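Local coordinates for protein pseudoalteromonas arctica PAMC 21717 (Pseudoalteromonas arctica, PDB 5YL7) that hydrolyses proteins as a cold-active, calcium-binding serine protease of the subtilase family, at residues T25-D28 with T29-S33; D49-A52 with N53-P56; I143-G146 with I147-A150; N184-N187 with T188-N192; P299-T302 with P303-E307. All blocks are in the same frame, centred on the assembly; numbering follows the deposited sequence.

Contact 1. Residues T25-D28 with T29-S33; sequences TAWD and TATGS
Ala26 O takes two backbone N-H groups, from Thr29 and Ala30, in the turn beside the short, weakly bonded helix 23-27 of the subtilase. Ala30 N lies in the plane of the Ala26 carbonyl, 2.9 Å from Ala26 O. Thr29 N is equally close to Ala26 O at 2.9 Å but sits above that plane, 44° out of it. Both bonds are fairly straight. One acceptor therefore serves two successive amides on the way to strand 36-41.

Trp27 lies on the turn with its indole beside Ala30 and Thr31. With CG beside the backbone N (chi1 -71°), the indole brings its CD1 edge to the Ala30 carbonyl. Ala30 O meets the ring at this edge, in the ring plane, 3.5 Å from Trp27 CD1. The same oxygen receives a CA-H...O contact from Trp27 CA at 3.4 Å. The methyl CG2 of Thr31 comes obliquely to the indole, and the two side chains cross at about a right angle. Thr31 CG2 stands 4.1 Å from Trp27 CD1.

The polar ends of these side chains look elsewhere. Trp27 NE1 donates to Val121 O, and its ring packs edge-to-face with Tyr123. Asp28 OD1 bonds the N-terminal amine of Ser1, while Thr31 OG1 bonds Asn124 ND2. Ala30 packs on Leu293 of helix 280-297 and on Val335 of helix 331-338, so the turn joins the N-terminal part of the chain to two later helices. Thr31 CG2 also rests 3.8 Å from Trp27 O.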
loop_
_atom_site.group_PDB
_atom_site.type_symbol
_atom_site.label_atom_id
_atom_site.label_comp_id
_atom_site.label_asym_id
_atom_site.label_seq_id
_atom_site.Cartn_x
_atom_site.Cartn_y
_atom_site.Cartn_z
ATOM N N THR A 25 -11.457 -1.464 17.650
ATOM C CA THR A 25 -11.537 -0.384 18.546
ATOM C C THR A 25 -11.252 0.959 17.911
ATOM O O THR A 25 -11.836 2.015 18.170
ATOM C CB THR A 25 -10.588 -0.593 19.804
ATOM O OG1 THR A 25 -11.172 -1.715 20.463
ATOM C CG2 THR A 25 -10.561 0.687 20.674
ATOM N N ALA A 26 -10.257 0.973 16.942
ATOM C CA ALA A 26 -10.006 2.202 16.227
ATOM C C ALA A 26 -11.219 2.724 15.472
ATOM O O ALA A 26 -11.462 3.939 15.466
ATOM C CB ALA A 26 -8.823 1.978 15.266
ATOM N N TRP A 27 -11.906 1.799 14.830
ATOM C CA TRP A 27 -13.101 2.146 14.012
ATOM C C TRP A 27 -14.224 2.747 14.859
ATOM O O TRP A 27 -15.088 3.422 14.251
ATOM C CB TRP A 27 -13.546 0.942 13.277
ATOM C CG TRP A 27 -12.619 0.495 12.117
ATOM C CD1 TRP A 27 -11.857 1.296 11.311
ATOM C CD2 TRP A 27 -12.478 -0.814 11.646
ATOM N NE1 TRP A 27 -11.269 0.534 10.382
ATOM C CE2 TRP A 27 -11.610 -0.773 10.516
ATOM C CE3 TRP A 27 -12.970 -2.082 12.035
ATOM C CZ2 TRP A 27 -11.303 -1.887 9.792
ATOM C CZ3 TRP A 27 -12.637 -3.172 11.379
ATOM C CH2 TRP A 27 -11.733 -3.087 10.228
ATOM N N ASP A 28 -14.245 2.584 16.184
ATOM C CA ASP A 28 -15.214 3.322 17.026
ATOM C C ASP A 28 -15.036 4.785 16.896
ATOM O O ASP A 28 -15.974 5.559 17.259
ATOM C CB ASP A 28 -15.049 2.812 18.468
ATOM C CG ASP A 28 -15.552 1.437 18.642
ATOM O OD1 ASP A 28 -16.402 0.959 17.876
ATOM O OD2 ASP A 28 -14.974 0.724 19.563
ATOM N N THR A 29 -13.831 5.316 16.546
ATOM C CA THR A 29 -13.485 6.730 16.553
ATOM C C THR A 29 -13.177 7.260 15.152
ATOM O O THR A 29 -13.352 8.426 14.817
ATOM C CB THR A 29 -12.114 6.905 17.470
ATOM O OG1 THR A 29 -12.498 6.534 18.830
ATOM C CG2 THR A 29 -11.689 8.254 17.516
ATOM N N ALA A 30 -12.485 6.431 14.287
ATOM C CA ALA A 30 -12.028 6.949 12.977
ATOM C C ALA A 30 -12.120 5.815 11.988
ATOM O O ALA A 30 -11.736 4.676 12.252
ATOM C CB ALA A 30 -10.583 7.432 13.075
ATOM N N THR A 31 -12.464 6.195 10.774
ATOM C CA THR A 31 -12.602 5.275 9.613
ATOM C C THR A 31 -11.956 5.831 8.323
ATOM O O THR A 31 -12.034 5.171 7.271
ATOM C CB THR A 31 -14.062 4.950 9.351
ATOM O OG1 THR A 31 -14.763 6.197 9.118
ATOM C CG2 THR A 31 -14.650 4.200 10.544
ATOM N N GLY A 32 -11.385 6.994 8.393
ATOM C CA GLY A 32 -10.825 7.654 7.209
ATOM C C GLY A 32 -11.672 8.576 6.482
ATOM O O GLY A 32 -11.306 9.083 5.433
ATOM N N SER A 33 -12.867 8.894 7.045
ATOM C CA SER A 33 -13.794 9.849 6.324
ATOM C C SER A 33 -13.112 11.157 6.001
ATOM O O SER A 33 -12.464 11.752 6.845
ATOM C CB SER A 33 -14.917 10.222 7.260
ATOM O OG SER A 33 -15.652 9.117 7.641
#

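Contact 2. Residues D49-A52 with N53-P56; sequences DLNA and NILP. With CA (calcium ion), chain C.
A short 3-10 turn shapes the calcium-bearing loop between strands 36-41 and 58-59 of the subtilase fold. Asn53 N donates to Leu50 O at 2.9 Å, and Ile54 N donates to Asn51 O at 3.0 Å. The second donor stands above the carbonyl plane of Asn51, 63° out of it. Just before the turn, Asp49 binds the calcium ion through both carboxylate oxygens, OD1 at 2.4 Å and OD2 at 2.5 Å. Asp5, Val111, Asn114, Glu116 and Val118 complete the site.

Leu50 and Ile54 pair beside the turn. Leu50 has CG anti to its backbone N (chi1 -178°), which brings CG toward Ile54. Leu50 CG then lies 4.0 Å from Ile54 CG1. The side chains of Asn51 and Ile54 cross at about a right angle, with Asn51 ND2 4.0 Å from Ile54 CB. Asn53 ND2 donates to Ala109 O, and Ile54 packs on Val127 of strand 126-131.

One water donates to Ala52 O and to Ile54 O, the latter at 2.8 Å. It joins the turn to the chain that leaves it. The calcium probably offsets the negative charge of Asp49, while backbone bonds, water and an apolar pair hold the following turn.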
loop_
_atom_site.group_PDB
_atom_site.type_symbol
_atom_site.label_atom_id
_atom_site.label_comp_id
_atom_site.label_asym_id
_atom_site.label_seq_id
_atom_site.Cartn_x
_atom_site.Cartn_y
_atom_site.Cartn_z
ATOM N N ASP A 49 -16.317 -4.703 -4.757
ATOM C CA ASP A 49 -16.089 -4.403 -3.341
ATOM C C ASP A 49 -15.055 -3.306 -3.078
ATOM O O ASP A 49 -14.537 -3.158 -2.009
ATOM C CB ASP A 49 -15.729 -5.653 -2.528
ATOM C CG ASP A 49 -16.177 -5.645 -1.114
ATOM O OD1 ASP A 49 -17.237 -5.029 -0.816
ATOM O OD2 ASP A 49 -15.477 -6.259 -0.237
ATOM N N LEU A 50 -14.755 -2.562 -4.166
ATOM C CA LEU A 50 -13.726 -1.477 -4.100
ATOM C C LEU A 50 -14.195 -0.204 -4.791
ATOM O O LEU A 50 -13.852 0.898 -4.345
ATOM C CB LEU A 50 -12.438 -2.021 -4.788
ATOM C CG LEU A 50 -11.249 -1.065 -4.789
ATOM C CD1 LEU A 50 -10.847 -0.673 -3.358
ATOM C CD2 LEU A 50 -10.132 -1.688 -5.575
ATOM N N ASN A 51 -14.836 -0.327 -5.966
ATOM C CA ASN A 51 -14.948 0.825 -6.873
ATOM C C ASN A 51 -15.651 2.017 -6.278
ATOM O O ASN A 51 -15.294 3.129 -6.650
ATOM C CB ASN A 51 -15.605 0.390 -8.197
ATOM C CG ASN A 51 -15.348 1.323 -9.239
ATOM O OD1 ASN A 51 -16.364 1.942 -9.798
ATOM N ND2 ASN A 51 -14.160 1.547 -9.588
ATOM N N ALA A 52 -16.583 1.848 -5.398
ATOM C CA ALA A 52 -17.210 3.029 -4.822
ATOM C C ALA A 52 -16.274 3.961 -4.087
ATOM O O ALA A 52 -16.550 5.116 -3.820
ATOM C CB ALA A 52 -18.337 2.686 -3.897
ATOM N N ASN A 53 -15.092 3.378 -3.616
ATOM C CA ASN A 53 -14.093 4.159 -2.922
ATOM C C ASN A 53 -12.972 4.575 -3.798
ATOM O O ASN A 53 -11.943 5.116 -3.275
ATOM C CB ASN A 53 -13.579 3.387 -1.696
ATOM C CG ASN A 53 -14.545 3.348 -0.565
ATOM O OD1 ASN A 53 -15.572 4.077 -0.614
ATOM N ND2 ASN A 53 -14.297 2.514 0.434
ATOM N N ILE A 54 -13.039 4.441 -5.099
ATOM C CA ILE A 54 -12.008 4.868 -6.066
ATOM C C ILE A 54 -12.354 6.242 -6.631
ATOM O O ILE A 54 -13.530 6.430 -7.058
ATOM C CB ILE A 54 -11.864 3.816 -7.157
ATOM C CG1 ILE A 54 -11.338 2.516 -6.639
ATOM C CG2 ILE A 54 -11.058 4.330 -8.361
ATOM C CD1 ILE A 54 -9.906 2.515 -6.245
ATOM N N LEU A 55 -11.432 7.134 -6.657
ATOM C CA LEU A 55 -11.496 8.436 -7.303
ATOM C C LEU A 55 -10.759 8.380 -8.613
ATOM O O LEU A 55 -9.962 7.488 -8.888
ATOM C CB LEU A 55 -10.868 9.498 -6.418
ATOM C CG LEU A 55 -11.655 9.850 -5.184
ATOM C CD1 LEU A 55 -10.766 10.672 -4.256
ATOM C CD2 LEU A 55 -12.887 10.665 -5.631
ATOM N N PRO A 56 -10.963 9.342 -9.528
ATOM C CA PRO A 56 -10.156 9.436 -10.684
ATOM C C PRO A 56 -8.675 9.538 -10.323
ATOM O O PRO A 56 -8.297 10.148 -9.328
ATOM C CB PRO A 56 -10.582 10.800 -11.319
ATOM C CG PRO A 56 -11.990 10.948 -10.877
ATOM C CD PRO A 56 -11.981 10.390 -9.468
HETATM CA CA CA C . -16.995 -5.400 1.582
HETATM O O HOH W 1 -15.409 4.969 -8.853
HETATM O O HOH W 2 -15.236 7.420 -5.112
#

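Contact 3. Residues I143-G146 with I147-A150; sequences IADG and IIWA
Ile147 packs its CG1 3.4 Å from Ile143 O, on the buried side of helix 140-150. This is one of the helices that flank the parallel sheet of the subtilase fold. Four successive i to i+4 bonds run through this part of the helix. Trp149 N to Asp145 O and Ala150 N to Gly146 O are both 2.8 Å. Gly146 is buried and has no side chain. Ala150 CB approaches the glycine's oxygen to 3.1 Å. Ile147 and Ala150 face the sheet, against Ile168 of strand 167-170. Trp149 is buried too, but its ring lies beyond the contact, and its NE1 donates to Pro159 O.

The pairing of Asp145 with Ile148, both partly exposed, is looser. Their closest side-chain approach is 3.9 Å, from Asp145 OD1 to Ile148 CD1. Similar chi1 values, -74° and -66°, make the two side chains run alongside each other and point the same way. Asp145 OD2 forms a salt bridge with Arg73.

Ile147 and Ala150 thus put apolar carbon against the sheet, while Asp145 probably keeps its charge beside Arg73 and Trp149 spends its ring N-H on a backbone oxygen.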
loop_
_atom_site.group_PDB
_atom_site.type_symbol
_atom_site.label_atom_id
_atom_site.label_comp_id
_atom_site.label_asym_id
_atom_site.label_seq_id
_atom_site.Cartn_x
_atom_site.Cartn_y
_atom_site.Cartn_z
ATOM N N ILE A 143 7.512 6.752 -11.492
ATOM C CA ILE A 143 7.152 6.646 -10.071
ATOM C C ILE A 143 7.265 7.995 -9.403
ATOM O O ILE A 143 6.384 8.419 -8.634
ATOM C CB ILE A 143 7.939 5.556 -9.375
ATOM C CG1 ILE A 143 7.636 4.202 -10.041
ATOM C CG2 ILE A 143 7.682 5.577 -7.909
ATOM C CD1 ILE A 143 8.638 3.123 -9.727
ATOM N N ALA A 144 8.360 8.692 -9.665
ATOM C CA ALA A 144 8.590 10.015 -9.041
ATOM C C ALA A 144 7.579 11.014 -9.468
ATOM O O ALA A 144 7.030 11.766 -8.640
ATOM C CB ALA A 144 10.009 10.481 -9.367
ATOM N N ASP A 145 7.210 11.062 -10.750
ATOM C CA ASP A 145 6.140 11.937 -11.192
ATOM C C ASP A 145 4.781 11.586 -10.544
ATOM O O ASP A 145 3.958 12.423 -10.236
ATOM C CB ASP A 145 6.085 11.978 -12.697
ATOM C CG ASP A 145 7.181 12.780 -13.322
ATOM O OD1 ASP A 145 7.807 13.619 -12.604
ATOM O OD2 ASP A 145 7.345 12.661 -14.555
ATOM N N GLY A 146 4.598 10.257 -10.334
ATOM C CA GLY A 146 3.436 9.836 -9.602
ATOM C C GLY A 146 3.317 10.384 -8.175
ATOM O O GLY A 146 2.264 10.791 -7.733
ATOM N N ILE A 147 4.491 10.350 -7.507
ATOM C CA ILE A 147 4.555 10.901 -6.125
ATOM C C ILE A 147 4.215 12.388 -6.149
ATOM O O ILE A 147 3.364 12.850 -5.381
ATOM C CB ILE A 147 5.959 10.723 -5.549
ATOM C CG1 ILE A 147 6.303 9.197 -5.364
ATOM C CG2 ILE A 147 6.160 11.511 -4.299
ATOM C CD1 ILE A 147 7.767 8.912 -5.088
ATOM N N ILE A 148 4.841 13.094 -7.075
ATOM C CA ILE A 148 4.569 14.564 -7.174
ATOM C C ILE A 148 3.086 14.839 -7.425
ATOM O O ILE A 148 2.439 15.592 -6.679
ATOM C CB ILE A 148 5.449 15.163 -8.291
ATOM C CG1 ILE A 148 6.919 15.083 -7.908
ATOM C CG2 ILE A 148 5.013 16.636 -8.566
ATOM C CD1 ILE A 148 7.826 15.252 -9.085
ATOM N N TRP A 149 2.569 14.181 -8.476
ATOM C CA TRP A 149 1.163 14.454 -8.851
ATOM C C TRP A 149 0.188 14.063 -7.745
ATOM O O TRP A 149 -0.818 14.706 -7.494
ATOM C CB TRP A 149 0.869 13.738 -10.193
ATOM C CG TRP A 149 -0.507 14.002 -10.735
ATOM C CD1 TRP A 149 -0.898 15.101 -11.509
ATOM C CD2 TRP A 149 -1.690 13.225 -10.539
ATOM N NE1 TRP A 149 -2.219 14.962 -11.796
ATOM C CE2 TRP A 149 -2.761 13.873 -11.200
ATOM C CE3 TRP A 149 -1.970 12.057 -9.842
ATOM C CZ2 TRP A 149 -4.030 13.350 -11.235
ATOM C CZ3 TRP A 149 -3.269 11.599 -9.858
ATOM C CH2 TRP A 149 -4.280 12.252 -10.538
ATOM N N ALA A 150 0.444 12.897 -7.126
ATOM C CA ALA A 150 -0.428 12.370 -6.101
ATOM C C ALA A 150 -0.588 13.358 -4.975
ATOM O O ALA A 150 -1.656 13.464 -4.357
ATOM C CB ALA A 150 0.125 11.121 -5.513
#

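Contact 4. Residues N184-N187 with T188-N192; sequences NAIN and TARSN
Ile186 and Arg190, one helical turn apart, lie at a slant to each other on helix 180-191. Ile186 CG2 meets the aliphatic part of the arginine, 3.8 Å from Arg190 CD. The Arg190 chain bends at chi3 (49°). That bend swings the guanidinium away from Ile186. NH2 forms a salt bridge with Asp304, and NH1 bonds Gly217 O. Arg190 CG also covers Ile186 O at 3.3 Å, the oxygen that accepts from Arg190 N in a nearly straight bond of 2.9 Å.

Asn187 points its amide out beside the arginine. Its OD1 bonds Gln183 NE2 and takes a proton from a water at 2.7 Å. That water also accepts a weak bond from Arg190 NE.

Thr188 OG1 lies back along the helix. A second water, 2.6 Å from Thr188 OG1, donates to Asn184 O. Ser191 OG also reaches back: placed between its own N and carbonyl carbon, it donates to Thr188 O at 2.6 Å. Asn192 N shares that acceptor as the helix ends.

Ala185 and Ala189 pack on Ile147 of helix 140-150. The polar outer side and small apolar inner side are those of an amphipathic helix in the alpha/beta subtilase fold.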
loop_
_atom_site.group_PDB
_atom_site.type_symbol
_atom_site.label_atom_id
_atom_site.label_comp_id
_atom_site.label_asym_id
_atom_site.label_seq_id
_atom_site.Cartn_x
_atom_site.Cartn_y
_atom_site.Cartn_z
ATOM N N ASN A 184 13.751 13.881 -4.384
ATOM C CA ASN A 184 13.149 15.182 -4.761
ATOM C C ASN A 184 11.634 15.137 -4.754
ATOM O O ASN A 184 10.923 16.016 -4.277
ATOM C CB ASN A 184 13.661 15.666 -6.138
ATOM C CG ASN A 184 15.068 16.176 -6.156
ATOM O OD1 ASN A 184 15.632 16.519 -5.143
ATOM N ND2 ASN A 184 15.626 16.174 -7.338
ATOM N N ALA A 185 11.122 14.041 -5.344
ATOM C CA ALA A 185 9.653 13.851 -5.390
ATOM C C ALA A 185 9.022 13.715 -3.990
ATOM O O ALA A 185 7.994 14.310 -3.679
ATOM C CB ALA A 185 9.339 12.686 -6.293
ATOM N N ILE A 186 9.670 12.876 -3.147
ATOM C CA ILE A 186 9.267 12.716 -1.782
ATOM C C ILE A 186 9.264 14.048 -1.031
ATOM O O ILE A 186 8.346 14.337 -0.277
ATOM C CB ILE A 186 10.109 11.664 -1.096
ATOM C CG1 ILE A 186 9.790 10.297 -1.730
ATOM C CG2 ILE A 186 9.957 11.638 0.419
ATOM C CD1 ILE A 186 10.782 9.239 -1.296
ATOM N N ASN A 187 10.351 14.840 -1.227
ATOM C CA ASN A 187 10.405 16.134 -0.553
ATOM C C ASN A 187 9.231 17.030 -0.982
ATOM O O ASN A 187 8.692 17.692 -0.129
ATOM C CB ASN A 187 11.734 16.792 -0.859
ATOM C CG ASN A 187 12.969 16.132 -0.267
ATOM O OD1 ASN A 187 12.860 15.294 0.620
ATOM N ND2 ASN A 187 14.149 16.525 -0.783
ATOM N N THR A 188 8.933 17.031 -2.238
ATOM C CA THR A 188 7.797 17.756 -2.777
ATOM C C THR A 188 6.483 17.267 -2.124
ATOM O O THR A 188 5.660 18.055 -1.605
ATOM C CB THR A 188 7.669 17.656 -4.274
ATOM O OG1 THR A 188 8.774 18.418 -4.838
ATOM C CG2 THR A 188 6.392 18.171 -4.835
ATOM N N ALA A 189 6.277 15.937 -2.107
ATOM C CA ALA A 189 5.019 15.425 -1.499
ATOM C C ALA A 189 4.895 15.833 -0.038
ATOM O O ALA A 189 3.837 16.315 0.433
ATOM C CB ALA A 189 5.002 13.910 -1.626
ATOM N N ARG A 190 5.994 15.663 0.723
ATOM C CA ARG A 190 5.982 16.062 2.157
ATOM C C ARG A 190 5.698 17.536 2.360
ATOM O O ARG A 190 4.920 17.925 3.206
ATOM C CB ARG A 190 7.336 15.742 2.792
ATOM C CG ARG A 190 7.630 14.249 2.893
ATOM C CD ARG A 190 9.069 14.025 3.250
ATOM N NE ARG A 190 9.554 14.802 4.378
ATOM C CZ ARG A 190 9.211 14.604 5.625
ATOM N NH1 ARG A 190 8.550 13.544 5.986
ATOM N NH2 ARG A 190 9.470 15.477 6.581
ATOM N N SER A 191 6.226 18.363 1.439
ATOM C CA SER A 191 6.043 19.879 1.550
ATOM C C SER A 191 4.603 20.217 1.250
ATOM O O SER A 191 4.079 21.245 1.718
ATOM C CB SER A 191 6.942 20.520 0.540
ATOM O OG SER A 191 6.485 20.429 -0.802
ATOM N N ASN A 192 3.914 19.374 0.465
ATOM C CA ASN A 192 2.486 19.548 0.179
ATOM C C ASN A 192 1.621 18.941 1.242
ATOM O O ASN A 192 0.379 18.963 1.118
ATOM C CB ASN A 192 2.190 18.968 -1.194
ATOM C CG ASN A 192 2.722 19.773 -2.318
ATOM O OD1 ASN A 192 2.905 21.040 -2.119
ATOM N ND2 ASN A 192 2.943 19.210 -3.467
HETATM O O HOH W 3 11.296 18.864 -4.680
HETATM O O HOH W 4 12.553 15.742 3.267
#

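Contact 5. Residues P299-T302 with P303-E307. With CA (calcium ion), chain F.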
loop_
_atom_site.group_PDB
_atom_site.type_symbol
_atom_site.label_atom_id
_atom_site.label_comp_id
_atom_site.label_asym_id
_atom_site.label_seq_id
_atom_site.Cartn_x
_atom_site.Cartn_y
_atom_site.Cartn_z
ATOM N N PRO A 299 -6.929 16.580 11.468
ATOM C CA PRO A 299 -6.880 17.007 10.097
ATOM C C PRO A 299 -5.761 17.920 9.743
ATOM O O PRO A 299 -5.465 18.097 8.556
ATOM C CB PRO A 299 -8.280 17.630 9.863
ATOM C CG PRO A 299 -9.096 17.237 10.946
ATOM C CD PRO A 299 -8.245 16.805 12.108
ATOM N N ASP A 300 -5.120 18.555 10.705
ATOM C CA ASP A 300 -3.960 19.396 10.422
ATOM C C ASP A 300 -2.633 18.694 10.686
ATOM O O ASP A 300 -1.588 19.291 10.612
ATOM C CB ASP A 300 -4.045 20.686 11.282
ATOM C CG ASP A 300 -3.784 20.424 12.783
ATOM O OD1 ASP A 300 -3.719 19.264 13.387
ATOM O OD2 ASP A 300 -3.681 21.462 13.537
ATOM N N ALA A 301 -2.716 17.361 10.845
ATOM C CA ALA A 301 -1.431 16.644 11.103
ATOM C C ALA A 301 -0.425 16.726 9.961
ATOM O O ALA A 301 -0.849 16.571 8.792
ATOM C CB ALA A 301 -1.693 15.167 11.374
ATOM N N THR A 302 0.831 17.022 10.275
ATOM C CA THR A 302 1.879 17.076 9.267
ATOM C C THR A 302 2.433 15.684 8.970
ATOM O O THR A 302 2.244 14.764 9.766
ATOM C CB THR A 302 3.016 17.976 9.732
ATOM O OG1 THR A 302 3.638 17.341 10.831
ATOM C CG2 THR A 302 2.562 19.427 10.109
ATOM N N PRO A 303 3.190 15.535 7.900
ATOM C CA PRO A 303 3.806 14.223 7.666
ATOM C C PRO A 303 4.660 13.775 8.797
ATOM O O PRO A 303 4.661 12.579 9.154
ATOM C CB PRO A 303 4.595 14.448 6.349
ATOM C CG PRO A 303 3.757 15.464 5.625
ATOM C CD PRO A 303 3.266 16.426 6.682
ATOM N N ASP A 304 5.460 14.667 9.412
ATOM C CA ASP A 304 6.272 14.241 10.523
ATOM C C ASP A 304 5.454 13.911 11.727
ATOM O O ASP A 304 5.774 12.937 12.440
ATOM C CB ASP A 304 7.272 15.393 10.895
ATOM C CG ASP A 304 8.350 15.494 9.914
ATOM O OD1 ASP A 304 8.659 14.603 9.098
ATOM O OD2 ASP A 304 9.080 16.521 9.961
ATOM N N GLU A 305 4.338 14.584 11.964
ATOM C CA GLU A 305 3.513 14.258 13.102
ATOM C C GLU A 305 2.848 12.901 12.895
ATOM O O GLU A 305 2.723 12.078 13.832
ATOM C CB GLU A 305 2.410 15.272 13.348
ATOM C CG GLU A 305 2.924 16.562 13.960
ATOM C CD GLU A 305 1.912 17.645 13.919
ATOM O OE1 GLU A 305 0.981 17.775 13.147
ATOM O OE2 GLU A 305 2.167 18.541 14.790
ATOM N N ILE A 306 2.395 12.569 11.671
ATOM C CA ILE A 306 1.793 11.263 11.402
ATOM C C ILE A 306 2.785 10.151 11.588
ATOM O O ILE A 306 2.488 9.142 12.253
ATOM C CB ILE A 306 1.092 11.220 10.044
ATOM C CG1 ILE A 306 0.019 12.275 9.923
ATOM C CG2 ILE A 306 0.636 9.803 9.748
ATOM C CD1 ILE A 306 -0.600 12.386 8.528
ATOM N N GLU A 307 3.992 10.321 11.061
ATOM C CA GLU A 307 5.037 9.311 11.283
ATOM C C GLU A 307 5.278 9.120 12.787
ATOM O O GLU A 307 5.445 8.013 13.278
ATOM C CB GLU A 307 6.302 9.688 10.541
ATOM C CG GLU A 307 7.450 8.694 10.751
ATOM C CD GLU A 307 8.563 8.827 9.811
ATOM O OE1 GLU A 307 8.660 9.796 9.023
ATOM O OE2 GLU A 307 9.461 7.933 9.828
HETATM CA CA CA F . 11.364 7.094 8.476
HETATM O O HOH W 5 -0.411 20.018 13.019
HETATM O O HOH W 6 11.229 9.584 8.068
HETATM O O HOH W 7 13.370 5.592 9.870
HETATM O O HOH W 8 12.963 7.919 10.037
HETATM O O HOH W 9 13.050 5.403 7.920
HETATM O O HOH W 10 12.779 7.763 6.479
#
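Thr302 and Glu305 hold each other by two bonds at the start of helix 303-312, and together they form a capping box. Glu305 N donates to Thr302 OG1 at 3.1 Å. In return Thr302 N donates to Glu305 OE1 at 3.0 Å. This donor meets the carboxylate on its anti side, 29° out of the plane. Thr302 is the N-cap. Its OG1 sits between the backbone N and the carbonyl carbon (chi1 67°), which turns the hydroxyl toward the N-H of Glu305. Glu305 CG lies 3.3 Å from Thr302 OG1, and the chain beyond it is extended, which takes OE1 to Thr302 N. The first i to i+4 bond of the helix, Ile306 N to Thr302 O, is 2.9 Å long and nearly along the C=O axis.

Around this pair lies a second layer. A water 2.6 Å from Glu305 OE1 donates to it and to Asp300 O. It fastens the carboxylate to the incoming loop. On the inner side Ala301 CB touches Ile306 CG1 at 3.7 Å, and Ile306 packs on Ala291 and Ile294 of helix 280-297. Lys295 bonds the carbonyl oxygens of Pro299 and Ala301.

Farther along the helix, Glu307 OE2 binds a calcium ion at 2.5 Å. Val218 and Asp241 join it there, along with waters. One of these waters also donates to Glu307 OE1. Both glutamates are thus engaged: Glu305 probably gains from the helix dipole and its amide partner, and the charge of Glu307 is probably offset by the metal.

From the N terminus the five contacts follow in series. In each, the two segments adjoin, so no long loop is closed, and none nests in or crosses another. Contact 1 lies at helix 23-27, before strand 36-41. Contact 2 turns the chain between strands 36-41 and 58-59. Contacts 3 and 4 lie on helices 140-150 and 180-191, with centres about 9 Å apart, and these helices pack directly on each other. Contact 5 starts helix 303-312, and a salt bridge ties it to contact 4. Contacts 3, 4 and 5 thus form a connected row of helices, while contacts 1 and 2 touch none of the others.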